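Side-chain contacts in SidF, inhibitor of growth family, member 3 (Legionella pneumophila subsp. pneumophila, PDB 4FYE), which probably removes the 3-phosphate from phosphatidylinositol 3,4,5-trisphosphate as a phosphoinositide phosphatase of a bacterial pathogen: residues Gln373-Gln376 against Phe377-Arg381; Asn81-Ala84 against Ala85-Leu89. The protein carries 1 engineered substitution. One frame throughout, in Å; residues are numbered along the deposited sequence.

Contact 1 of 2, residues Gln373-Gln376 against Phe377-Arg381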
loop_
_atom_site.group_PDB
_atom_site.type_symbol
_atom_site.label_atom_id
_atom_site.label_comp_id
_atom_site.label_asym_id
_atom_site.label_seq_id
_atom_site.Cartn_x
_atom_site.Cartn_y
_atom_site.Cartn_z
ATOM N N GLN A 373 9.066 9.656 -12.295
ATOM C CA GLN A 373 8.902 8.258 -12.112
ATOM C C GLN A 373 10.251 7.563 -12.119
ATOM O O GLN A 373 10.433 6.547 -11.435
ATOM C CB GLN A 373 7.939 7.688 -13.136
ATOM C CG GLN A 373 6.475 7.951 -12.798
ATOM C CD GLN A 373 5.507 7.521 -13.896
ATOM O OE1 GLN A 373 5.398 8.178 -14.950
ATOM N NE2 GLN A 373 4.820 6.412 -13.677
ATOM N N LYS A 374 11.234 8.147 -12.763
ATOM C CA LYS A 374 12.538 7.504 -12.794
ATOM C C LYS A 374 13.203 7.571 -11.420
ATOM O O LYS A 374 13.717 6.553 -10.933
ATOM C CB LYS A 374 13.432 7.992 -13.962
ATOM C CG LYS A 374 14.911 7.581 -13.865
ATOM C CD LYS A 374 15.480 7.022 -15.163
ATOM C CE LYS A 374 16.806 7.652 -15.618
ATOM N NZ LYS A 374 18.039 7.374 -14.808
ATOM N N GLU A 375 13.140 8.736 -10.775
ATOM C CA GLU A 375 13.687 8.860 -9.403
ATOM C C GLU A 375 12.888 8.044 -8.404
ATOM O O GLU A 375 13.457 7.401 -7.520
ATOM C CB GLU A 375 13.774 10.317 -8.957
ATOM C CG GLU A 375 14.873 11.091 -9.686
ATOM C CD GLU A 375 14.510 11.440 -11.157
ATOM O OE1 GLU A 375 13.373 11.893 -11.476
ATOM O OE2 GLU A 375 15.399 11.273 -12.011
ATOM N N GLN A 376 11.574 8.017 -8.568
ATOM C CA GLN A 376 10.714 7.260 -7.624
ATOM C C GLN A 376 11.133 5.841 -7.619
ATOM O O GLN A 376 10.987 5.138 -6.610
ATOM C CB GLN A 376 9.244 7.313 -8.003
ATOM C CG GLN A 376 8.658 8.695 -7.968
ATOM C CD GLN A 376 7.197 8.696 -8.400
ATOM O OE1 GLN A 376 6.732 9.540 -9.209
ATOM N NE2 GLN A 376 6.470 7.752 -7.876
ATOM N N PHE A 377 11.700 5.415 -8.739
ATOM C CA PHE A 377 12.242 4.074 -8.806
ATOM C C PHE A 377 13.628 4.132 -8.209
ATOM O O PHE A 377 13.932 3.451 -7.236
ATOM C CB PHE A 377 12.250 3.516 -10.242
ATOM C CG PHE A 377 13.201 2.368 -10.432
ATOM C CD1 PHE A 377 12.942 1.141 -9.855
ATOM C CD2 PHE A 377 14.369 2.532 -11.147
ATOM C CE1 PHE A 377 13.804 0.072 -10.019
ATOM C CE2 PHE A 377 15.268 1.468 -11.299
ATOM C CZ PHE A 377 14.982 0.225 -10.737
ATOM N N GLU A 378 14.449 4.984 -8.785
ATOM C CA GLU A 378 15.874 4.967 -8.484
ATOM C C GLU A 378 16.258 5.306 -7.033
ATOM O O GLU A 378 17.056 4.582 -6.442
ATOM C CB GLU A 378 16.654 5.791 -9.481
ATOM C CG GLU A 378 17.462 4.896 -10.385
ATOM C CD GLU A 378 18.085 5.637 -11.558
ATOM O OE1 GLU A 378 18.889 6.592 -11.344
ATOM O OE2 GLU A 378 17.789 5.238 -12.710
ATOM N N TYR A 379 15.648 6.333 -6.441
ATOM C CA TYR A 379 16.004 6.746 -5.088
ATOM C C TYR A 379 15.550 5.762 -4.027
ATOM O O TYR A 379 16.196 5.611 -2.978
ATOM C CB TYR A 379 15.393 8.091 -4.783
ATOM C CG TYR A 379 16.009 9.247 -5.527
ATOM C CD1 TYR A 379 16.809 9.037 -6.650
ATOM C CD2 TYR A 379 15.805 10.553 -5.110
ATOM C CE1 TYR A 379 17.403 10.087 -7.330
ATOM C CE2 TYR A 379 16.339 11.598 -5.832
ATOM C CZ TYR A 379 17.139 11.339 -6.918
ATOM O OH TYR A 379 17.711 12.335 -7.570
ATOM N N VAL A 380 14.421 5.118 -4.281
ATOM C CA VAL A 380 13.807 4.310 -3.256
ATOM C C VAL A 380 14.567 3.011 -3.281
ATOM O O VAL A 380 15.037 2.529 -2.233
ATOM C CB VAL A 380 12.281 4.138 -3.494
ATOM C CG1 VAL A 380 11.748 2.963 -2.702
ATOM C CG2 VAL A 380 11.497 5.408 -3.162
ATOM N N ARG A 381 14.768 2.472 -4.481
ATOM C CA ARG A 381 15.557 1.250 -4.632
ATOM C C ARG A 381 16.989 1.372 -4.047
ATOM O O ARG A 381 17.494 0.454 -3.441
ATOM C CB ARG A 381 15.499 0.776 -6.092
ATOM C CG ARG A 381 16.806 0.380 -6.725
ATOM C CD ARG A 381 17.193 -1.033 -6.395
ATOM N NE ARG A 381 18.598 -1.111 -6.007
ATOM C CZ ARG A 381 19.537 -0.165 -6.150
ATOM N NH1 ARG A 381 19.274 1.009 -6.707
ATOM N NH2 ARG A 381 20.768 -0.405 -5.724
#
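The aliphatic part of Glu375 lies over one face of the Tyr379 ring, one helical turn further on. Glu375 CB sits 3.9 Å from the centroid of the Tyr379 ring and 8° off its normal, a CH-pi contact centred on the face, while Glu375 CG moves toward the phenol end and comes within 3.6 Å of Tyr379 CZ. Each residue has CG anti to its carbonyl carbon (chi1 -71° in both), and the two side chains therefore run alongside each other in the same direction. The Glu375 chain then bends at chi2 and its carboxylate stands at 72° to the ring; the methylenes, not the acid, meet the face.

The pair one residue earlier, with the same spacing, is a salt bridge. Lys374 NZ meets Glu378 OE2 at 3.0 Å on the syn side, somewhat out of the carboxylate plane; the lysine chain is bent several times, the glutamate extended beyond CG. Both pairs are i to i+4 neighbours on the first turns of helix 373-387, held beneath by backbone bonds such as Glu378 N to Lys374 O, 2.8 Å, and Tyr379 N to Glu375 O, 2.7 Å. Tyr379 is buried against helix 284-311, and Phe377 turns to strand 402-416.

Gln376 touches Lys647, in a segment whose sequence fits the Cx5R signature of cysteine-based phosphatases, with serine, probably the engineered substitution, in the cysteine position. A bound phosphate ion about 6 Å from the Gln376 side chain, perhaps from the crystallisation solution, is consistent with a phosphate pocket there. Val380 CG2 approaches Gln376 O at 3.5 Å, an oxygen that also accepts a hydrogen bond from Gln360. The Phe377 N-H is bifurcated, bonded to Gln373 O and weakly to Lys374 O.

Contact 2 of 2, residues Asn81-Ala84 against Ala85-Leu89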
loop_
_atom_site.group_PDB
_atom_site.type_symbol
_atom_site.label_atom_id
_atom_site.label_comp_id
_atom_site.label_asym_id
_atom_site.label_seq_id
_atom_site.Cartn_x
_atom_site.Cartn_y
_atom_site.Cartn_z
ATOM N N ASN A 81 -15.369 20.325 2.125
ATOM C CA ASN A 81 -13.981 20.030 2.458
ATOM C C ASN A 81 -13.081 21.215 2.053
ATOM O O ASN A 81 -12.199 21.565 2.775
ATOM C CB ASN A 81 -13.504 18.685 1.898
ATOM C CG ASN A 81 -14.165 17.459 2.596
ATOM O OD1 ASN A 81 -14.507 17.499 3.761
ATOM N ND2 ASN A 81 -14.324 16.375 1.870
ATOM N N LEU A 82 -13.373 21.878 0.946
ATOM C CA LEU A 82 -12.649 23.075 0.579
ATOM C C LEU A 82 -13.027 24.214 1.565
ATOM O O LEU A 82 -12.149 25.001 2.015
ATOM C CB LEU A 82 -12.990 23.456 -0.872
ATOM C CG LEU A 82 -12.174 24.462 -1.697
ATOM C CD1 LEU A 82 -13.041 25.321 -2.643
ATOM C CD2 LEU A 82 -11.367 25.370 -0.811
ATOM N N VAL A 83 -14.312 24.298 1.926
ATOM C CA VAL A 83 -14.751 25.353 2.877
ATOM C C VAL A 83 -13.995 25.234 4.149
ATOM O O VAL A 83 -13.621 26.243 4.712
ATOM C CB VAL A 83 -16.226 25.292 3.251
ATOM C CG1 VAL A 83 -16.478 25.980 4.602
ATOM C CG2 VAL A 83 -17.023 25.983 2.170
ATOM N N ALA A 84 -13.748 24.002 4.588
ATOM C CA ALA A 84 -13.002 23.786 5.837
ATOM C C ALA A 84 -11.544 24.262 5.667
ATOM O O ALA A 84 -11.060 25.051 6.456
ATOM C CB ALA A 84 -13.076 22.322 6.292
ATOM N N ALA A 85 -10.860 23.851 4.607
ATOM C CA ALA A 85 -9.509 24.353 4.350
ATOM C C ALA A 85 -9.491 25.885 4.359
ATOM O O ALA A 85 -8.611 26.525 4.954
ATOM C CB ALA A 85 -9.049 23.822 2.984
ATOM N N ALA A 86 -10.475 26.480 3.685
ATOM C CA ALA A 86 -10.531 27.889 3.616
ATOM C C ALA A 86 -10.562 28.489 4.983
ATOM O O ALA A 86 -9.930 29.499 5.198
ATOM C CB ALA A 86 -11.714 28.369 2.779
ATOM N N LYS A 87 -11.295 27.877 5.911
ATOM C CA LYS A 87 -11.575 28.552 7.183
ATOM C C LYS A 87 -10.341 28.461 8.051
ATOM O O LYS A 87 -9.994 29.396 8.825
ATOM C CB LYS A 87 -12.775 27.931 7.878
ATOM C CG LYS A 87 -14.086 28.430 7.321
ATOM C CD LYS A 87 -15.268 27.907 8.114
ATOM C CE LYS A 87 -16.523 28.479 7.516
ATOM N NZ LYS A 87 -17.667 28.245 8.412
ATOM N N SER A 88 -9.659 27.335 7.883
ATOM C CA SER A 88 -8.413 27.072 8.592
ATOM C C SER A 88 -7.377 28.125 8.170
ATOM O O SER A 88 -6.751 28.725 9.030
ATOM C CB SER A 88 -7.938 25.648 8.329
ATOM O OG SER A 88 -6.791 25.369 9.091
ATOM N N LEU A 89 -7.275 28.399 6.866
ATOM C CA LEU A 89 -6.335 29.411 6.351
ATOM C C LEU A 89 -6.614 30.814 6.803
ATOM O O LEU A 89 -5.678 31.505 7.242
ATOM C CB LEU A 89 -6.204 29.385 4.826
ATOM C CG LEU A 89 -4.902 28.841 4.219
ATOM C CD1 LEU A 89 -4.132 27.916 5.149
ATOM C CD2 LEU A 89 -5.077 28.226 2.837
#
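A local contact between successive turns of one helix, this one sits in the second half of helix 71-92, in a peripheral part of the chain where helices 98-119, 136-163 and 167-180 lie against it. Its main side-chain meeting is between Val83 and Lys87, one turn apart and pointing the same way. Val83 CG1 touches Lys87 CE at 3.8 Å, a branch-to-methylene contact. The valine has CG1 anti to its backbone N (chi1 157°), which turns this methyl toward the lysine. Lys87, extended beyond CG, passes alongside the valine, and its CG also lies 3.4 Å from Val83 O.

The small CB of Ala86 rests 3.4 Å from Val83 O and lies against Leu170 and Val159 of the neighbouring helices, with Leu82 reaching helix 136-163 from the preceding turn. Up to Ala86 the backbone bonds are the usual i to i+4 ones: Ala86 N bonds to Leu82 O at 2.8 Å, and Ala85 N to Asn81 O at 3.2 Å. At Lys87 the pattern changes. Ala84 O does double duty, taking Ser88 N at 3.0 Å and Lys87 N at 2.9 Å, the latter from well above the carbonyl plane. The Lys87 amide is thus shared, since its own i to i+4 bond to Val83 O is weak.

The polar ends all find partners beyond the two segments: Ser88 OG bonds to Glu173, Asn81 OD1 accepts from Ala31 N, Asn81 ND2 donates to Gly713 O, and Lys87 NZ forms a salt bridge with Asp106. Val83 packs on Ile105 and Ala109 of helix 98-119, and the lysine's methylenes lie against Val83 CG1, bringing its ammonium group to Asp106 of the same helix; the pair thus joins the two helices by apolar and ionic contacts together.

The two contacts are local ones, each within a single helix, and they share no secondary-structure element. Contact 2 comes first along the chain, on helix 71-92; contact 1 follows on helix 373-387. Their centres lie 34 Å apart and their nearest atoms about 25 Å, so they do not touch. Contact 1 is buried, about 17 Å from the centre of the chain, beside the mixed sheet that includes strands 353-360 and 402-416 and close to a bound phosphate. Contact 2 lies about 28 Å from that centre, among peripheral helices. One therefore belongs to the surroundings of the probable phosphate-binding pocket, the other to helical packing well removed from it.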